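Local coordinates for protein minor fimbrium subunit Mfa5 (Porphyromonas gingivalis ATCC 33277, PDB 6TO1) that serves as an accessory subunit of the minor (Mfa1) fimbriae, the cell-surface pili that mediate biofilm formation and adhesion to host cells and other oral bacteria, at residues 115-120 / 504-509; 384-389 / 395-400. One frame throughout, in Å; residues are numbered along the deposited sequence.

Contact 1 of 2, residues 115-120 / 504-509; sequences LKITTK and AKLTYT
L115 lies across from A504 and I117 from L506 on two strands that run in the same general direction, their CA atoms 8.8 Å apart in the first pair and 8.7 Å in the second. This is the face-to-face spacing of a beta-sandwich: strand 110-119 belongs to one antiparallel sheet, strand 501-510 to the other, and side chains alone bridge the gap. In this part of the strands alternate residues point inward, and the apolar L115, I117, A504 and L506 meet in the interior, while K116, T118, K505 and T507, which alternate with them, are polar and partly exposed. I117 and L506 meet tip to tip, and V92, V413 and I408 of adjacent strands help enclose them. A branched chain opposite a leucine suits this place, because I117 can offer two methyl groups to the fork of L506. L506 carries that fork toward the other sheet because its chi1 of 168° turns CG away from the backbone N. Next to it, small A504 complements the longer L115, whose CD2 settles 3.9 Å from A504 CB. The isoleucine contact is similar: I117 CD1 lies 4.0 Å from L506 CD1, and I117 CG2 is 4.2 Å from L506 CD2.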
loop_
_atom_site.group_PDB
_atom_site.type_symbol
_atom_site.label_atom_id
_atom_site.label_comp_id
_atom_site.label_asym_id
_atom_site.label_seq_id
_atom_site.Cartn_x
_atom_site.Cartn_y
_atom_site.Cartn_z
ATOM N N LEU A 115 5.554 -4.951 18.377
ATOM C CA LEU A 115 5.441 -3.746 17.563
ATOM C C LEU A 115 4.965 -4.179 16.185
ATOM O O LEU A 115 5.514 -5.128 15.607
ATOM C CB LEU A 115 6.774 -3.010 17.453
ATOM C CG LEU A 115 7.172 -2.225 18.706
ATOM C CD1 LEU A 115 7.760 -3.247 19.696
ATOM C CD2 LEU A 115 8.135 -1.132 18.365
ATOM N N LYS A 116 3.942 -3.501 15.676
ATOM C CA LYS A 116 3.245 -3.945 14.477
ATOM C C LYS A 116 3.051 -2.771 13.529
ATOM O O LYS A 116 2.662 -1.673 13.950
ATOM C CB LYS A 116 1.900 -4.542 14.839
ATOM C CG LYS A 116 1.078 -5.048 13.661
ATOM C CD LYS A 116 -0.360 -5.350 14.092
ATOM C CE LYS A 116 -0.489 -6.656 14.847
ATOM N NZ LYS A 116 -1.889 -6.892 15.322
ATOM N N ILE A 117 3.334 -3.023 12.258
ATOM C CA ILE A 117 3.154 -2.071 11.173
ATOM C C ILE A 117 2.125 -2.681 10.234
ATOM O O ILE A 117 2.302 -3.814 9.775
ATOM C CB ILE A 117 4.474 -1.804 10.426
ATOM C CG1 ILE A 117 5.564 -1.322 11.374
ATOM C CG2 ILE A 117 4.221 -0.769 9.316
ATOM C CD1 ILE A 117 6.988 -1.386 10.725
ATOM N N THR A 118 1.075 -1.926 9.924
ATOM C CA THR A 118 0.016 -2.392 9.046
ATOM C C THR A 118 -0.101 -1.450 7.853
ATOM O O THR A 118 -0.130 -0.220 8.015
ATOM C CB THR A 118 -1.329 -2.470 9.773
ATOM O OG1 THR A 118 -1.220 -3.372 10.872
ATOM C CG2 THR A 118 -2.400 -3.006 8.837
ATOM N N THR A 119 -0.139 -2.032 6.671
ATOM C CA THR A 119 -0.346 -1.295 5.434
ATOM C C THR A 119 -1.733 -1.621 4.899
ATOM O O THR A 119 -2.213 -2.750 5.010
ATOM C CB THR A 119 0.703 -1.660 4.381
ATOM O OG1 THR A 119 0.706 -3.073 4.186
ATOM C CG2 THR A 119 2.091 -1.213 4.810
ATOM N N LYS A 120 -2.373 -0.627 4.289
ATOM C CA LYS A 120 -3.666 -0.847 3.666
ATOM C C LYS A 120 -3.492 -0.880 2.150
ATOM O O LYS A 120 -2.523 -1.449 1.644
ATOM C CB LYS A 120 -4.661 0.209 4.115
ATOM C CG LYS A 120 -4.906 0.131 5.663
ATOM N N ALA A 504 9.226 4.593 20.908
ATOM C CA ALA A 504 9.389 3.759 19.737
ATOM C C ALA A 504 8.802 4.528 18.561
ATOM O O ALA A 504 7.726 5.116 18.669
ATOM C CB ALA A 504 8.734 2.390 19.878
ATOM N N LYS A 505 9.517 4.507 17.448
ATOM C CA LYS A 505 9.175 5.339 16.300
ATOM C C LYS A 505 9.481 4.582 15.021
ATOM O O LYS A 505 10.489 3.878 14.934
ATOM C CB LYS A 505 9.980 6.651 16.334
ATOM C CG LYS A 505 9.851 7.528 15.107
ATOM C CD LYS A 505 10.119 8.994 15.461
ATOM C CE LYS A 505 11.602 9.301 15.537
ATOM N NZ LYS A 505 11.890 10.660 14.972
ATOM N N LEU A 506 8.607 4.730 14.034
ATOM C CA LEU A 506 8.877 4.239 12.694
ATOM C C LEU A 506 9.231 5.440 11.824
ATOM O O LEU A 506 8.482 6.420 11.784
ATOM C CB LEU A 506 7.670 3.491 12.118
ATOM C CG LEU A 506 7.740 3.181 10.623
ATOM C CD1 LEU A 506 8.818 2.148 10.336
ATOM C CD2 LEU A 506 6.411 2.692 10.099
ATOM N N THR A 507 10.382 5.370 11.152
ATOM C CA THR A 507 10.740 6.304 10.089
ATOM C C THR A 507 10.756 5.518 8.789
ATOM O O THR A 507 11.368 4.449 8.716
ATOM C CB THR A 507 12.098 6.954 10.354
ATOM O OG1 THR A 507 12.105 7.502 11.680
ATOM C CG2 THR A 507 12.373 8.083 9.374
ATOM N N TYR A 508 10.056 6.015 7.772
ATOM C CA TYR A 508 9.901 5.162 6.599
ATOM C C TYR A 508 9.776 5.966 5.313
ATOM O O TYR A 508 9.502 7.168 5.312
ATOM C CB TYR A 508 8.692 4.212 6.771
ATOM C CG TYR A 508 7.317 4.871 6.727
ATOM C CD1 TYR A 508 6.548 4.829 5.573
ATOM C CD2 TYR A 508 6.781 5.520 7.839
ATOM C CE1 TYR A 508 5.301 5.437 5.508
ATOM C CE2 TYR A 508 5.524 6.111 7.789
ATOM C CZ TYR A 508 4.796 6.074 6.602
ATOM O OH TYR A 508 3.558 6.642 6.473
ATOM N N THR A 509 9.992 5.253 4.218
ATOM C CA THR A 509 9.771 5.762 2.867
ATOM C C THR A 509 8.460 5.179 2.353
ATOM O O THR A 509 8.274 3.948 2.357
ATOM C CB THR A 509 10.939 5.400 1.956
ATOM O OG1 THR A 509 12.117 5.996 2.493
ATOM C CG2 THR A 509 10.670 5.944 0.544
#

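Contact 2 of 2, residues 384-389 / 395-400; sequences HFFTAT and AAFDNI
At the margin of a sheet, edge strand 385-387 is linked through helix 390-395 to a loop that folds back on it, and the ring of F386 reaches to A396 and F397 of that loop. F386 CZ comes to 3.5 Å from A396 CB, and F386 CE2 lies 4.0 Å from the same methyl, which approaches the ring obliquely. Alanine suits the spot because its side chain is one methyl, which can lie close against the phenyl ring. F397 sits more loosely at the edge of the F386 ring, near its plane, with F397 CE2 4.5 Å from F386 CZ. The chi1 of 61° sets F386 CG between its backbone N and carbonyl carbon, directing the ring to the loop. The whole unit belongs to the von Willebrand factor type A fold, a mainly parallel sheet flanked by helices, in which strand 385-387 pairs with 357-362. F397 takes a left-handed backbone conformation (phi 64°), and its ring packs edge-to-face with both F156 of helix 143-160 and H359 of strand 357-362. K159 of that helix holds the loop by a hydrogen bond from NZ to A396 O and a salt bridge to D398 OD1. Before the short helix, A388 centres an inverse gamma turn, with a weak bond from T389 N to T387 O (2.8 Å), and T389 OG1 caps the helix by accepting from N392 N.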
loop_
_atom_site.group_PDB
_atom_site.type_symbol
_atom_site.label_atom_id
_atom_site.label_comp_id
_atom_site.label_asym_id
_atom_site.label_seq_id
_atom_site.Cartn_x
_atom_site.Cartn_y
_atom_site.Cartn_z
ATOM N N HIS A 384 -1.719 -2.854 -28.373
ATOM C CA HIS A 384 -2.986 -2.338 -27.876
ATOM C C HIS A 384 -4.097 -2.403 -28.923
ATOM O O HIS A 384 -5.174 -1.826 -28.714
ATOM C CB HIS A 384 -2.823 -0.897 -27.389
ATOM C CG HIS A 384 -2.152 -0.781 -26.061
ATOM N ND1 HIS A 384 -0.817 -1.080 -25.871
ATOM C CD2 HIS A 384 -2.626 -0.399 -24.855
ATOM C CE1 HIS A 384 -0.498 -0.870 -24.611
ATOM N NE2 HIS A 384 -1.580 -0.466 -23.971
ATOM N N PHE A 385 -3.857 -3.082 -30.035
ATOM C CA PHE A 385 -4.879 -3.444 -30.999
ATOM C C PHE A 385 -5.126 -4.944 -30.917
ATOM O O PHE A 385 -4.180 -5.727 -30.754
ATOM C CB PHE A 385 -4.439 -3.091 -32.433
ATOM C CG PHE A 385 -5.229 -3.774 -33.483
ATOM C CD1 PHE A 385 -6.464 -3.288 -33.867
ATOM C CD2 PHE A 385 -4.750 -4.925 -34.102
ATOM C CE1 PHE A 385 -7.200 -3.913 -34.849
ATOM C CE2 PHE A 385 -5.502 -5.566 -35.075
ATOM C CZ PHE A 385 -6.717 -5.045 -35.458
ATOM N N PHE A 386 -6.380 -5.354 -31.054
ATOM C CA PHE A 386 -6.670 -6.757 -31.320
ATOM C C PHE A 386 -7.944 -6.889 -32.139
ATOM O O PHE A 386 -8.796 -6.000 -32.148
ATOM C CB PHE A 386 -6.731 -7.581 -30.014
ATOM C CG PHE A 386 -7.787 -7.152 -29.023
ATOM C CD1 PHE A 386 -9.081 -7.630 -29.131
ATOM C CD2 PHE A 386 -7.470 -6.321 -27.956
ATOM C CE1 PHE A 386 -10.052 -7.266 -28.214
ATOM C CE2 PHE A 386 -8.445 -5.944 -27.035
ATOM C CZ PHE A 386 -9.724 -6.439 -27.163
ATOM N N THR A 387 -8.030 -7.985 -32.882
ATOM C CA THR A 387 -9.236 -8.280 -33.636
ATOM C C THR A 387 -10.286 -8.850 -32.692
ATOM O O THR A 387 -9.966 -9.508 -31.705
ATOM C CB THR A 387 -8.965 -9.279 -34.762
ATOM O OG1 THR A 387 -8.386 -10.456 -34.191
ATOM C CG2 THR A 387 -8.002 -8.688 -35.784
ATOM N N ALA A 388 -11.551 -8.605 -33.020
ATOM C CA ALA A 388 -12.655 -8.974 -32.146
ATOM C C ALA A 388 -13.039 -10.447 -32.321
ATOM O O ALA A 388 -14.184 -10.791 -32.618
ATOM C CB ALA A 388 -13.841 -8.065 -32.420
ATOM N N THR A 389 -12.056 -11.319 -32.118
ATOM C CA THR A 389 -12.362 -12.743 -32.075
ATOM C C THR A 389 -12.977 -13.092 -30.726
ATOM O O THR A 389 -12.689 -12.436 -29.720
ATOM C CB THR A 389 -11.115 -13.596 -32.272
ATOM O OG1 THR A 389 -10.273 -13.475 -31.118
ATOM C CG2 THR A 389 -10.357 -13.179 -33.509
ATOM N N ALA A 395 -10.983 -12.196 -23.160
ATOM C CA ALA A 395 -9.834 -11.943 -22.313
ATOM C C ALA A 395 -9.585 -10.467 -22.024
ATOM O O ALA A 395 -8.780 -10.155 -21.145
ATOM C CB ALA A 395 -8.577 -12.540 -22.958
ATOM N N ALA A 396 -10.266 -9.553 -22.703
ATOM C CA ALA A 396 -9.832 -8.164 -22.679
ATOM C C ALA A 396 -10.280 -7.415 -21.424
ATOM O O ALA A 396 -11.377 -7.620 -20.903
ATOM C CB ALA A 396 -10.374 -7.429 -23.911
ATOM N N PHE A 397 -9.419 -6.489 -20.979
ATOM C CA PHE A 397 -9.737 -5.501 -19.925
ATOM C C PHE A 397 -10.012 -6.172 -18.580
ATOM O O PHE A 397 -10.919 -5.772 -17.844
ATOM C CB PHE A 397 -10.902 -4.585 -20.336
ATOM C CG PHE A 397 -10.663 -3.913 -21.662
ATOM C CD1 PHE A 397 -9.604 -3.036 -21.803
ATOM C CD2 PHE A 397 -11.430 -4.215 -22.759
ATOM C CE1 PHE A 397 -9.328 -2.466 -23.009
ATOM C CE2 PHE A 397 -11.154 -3.637 -23.985
ATOM C CZ PHE A 397 -10.102 -2.778 -24.104
ATOM N N ASP A 398 -9.195 -7.169 -18.244
ATOM C CA ASP A 398 -9.438 -7.948 -17.030
ATOM C C ASP A 398 -9.171 -7.131 -15.770
ATOM O O ASP A 398 -9.919 -7.232 -14.789
ATOM C CB ASP A 398 -8.562 -9.204 -17.029
ATOM C CG ASP A 398 -9.248 -10.406 -17.648
ATOM O OD1 ASP A 398 -10.477 -10.349 -17.882
ATOM O OD2 ASP A 398 -8.548 -11.415 -17.902
ATOM N N ASN A 399 -8.096 -6.340 -15.757
ATOM C CA ASN A 399 -7.743 -5.536 -14.581
ATOM C C ASN A 399 -7.387 -4.132 -15.050
ATOM O O ASN A 399 -6.213 -3.766 -15.138
ATOM C CB ASN A 399 -6.601 -6.168 -13.805
ATOM C CG ASN A 399 -6.994 -7.471 -13.169
ATOM O OD1 ASN A 399 -6.729 -8.541 -13.717
ATOM N ND2 ASN A 399 -7.647 -7.397 -12.012
ATOM N N ILE A 400 -8.412 -3.340 -15.362
ATOM C CA ILE A 400 -8.134 -1.991 -15.822
ATOM C C ILE A 400 -7.607 -1.141 -14.682
ATOM O O ILE A 400 -6.865 -0.178 -14.906
ATOM C CB ILE A 400 -9.385 -1.369 -16.459
ATOM C CG1 ILE A 400 -8.976 -0.151 -17.299
ATOM C CG2 ILE A 400 -10.398 -0.967 -15.427
ATOM C CD1 ILE A 400 -8.183 -0.541 -18.573
#

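How the contacts relate
The two contacts share no strand or helix: their centres are 39 Å apart and their nearest atoms about 16 Å. Contact 1 joins residues far apart in sequence and lies wholly buried between two sheets, whereas contact 2, only partly buried, ties an edge strand to the loop that soon follows it. Along the chain, contact 2 falls within the long excursion between strands 110-119 and 501-510, so the von Willebrand factor type A fold is inserted between the partners of the sandwich. Both rely on apolar side chains, aliphatic in contact 1 and aromatic with an alanine methyl in contact 2, where polar bonds to one lysine supplement the apolar touch.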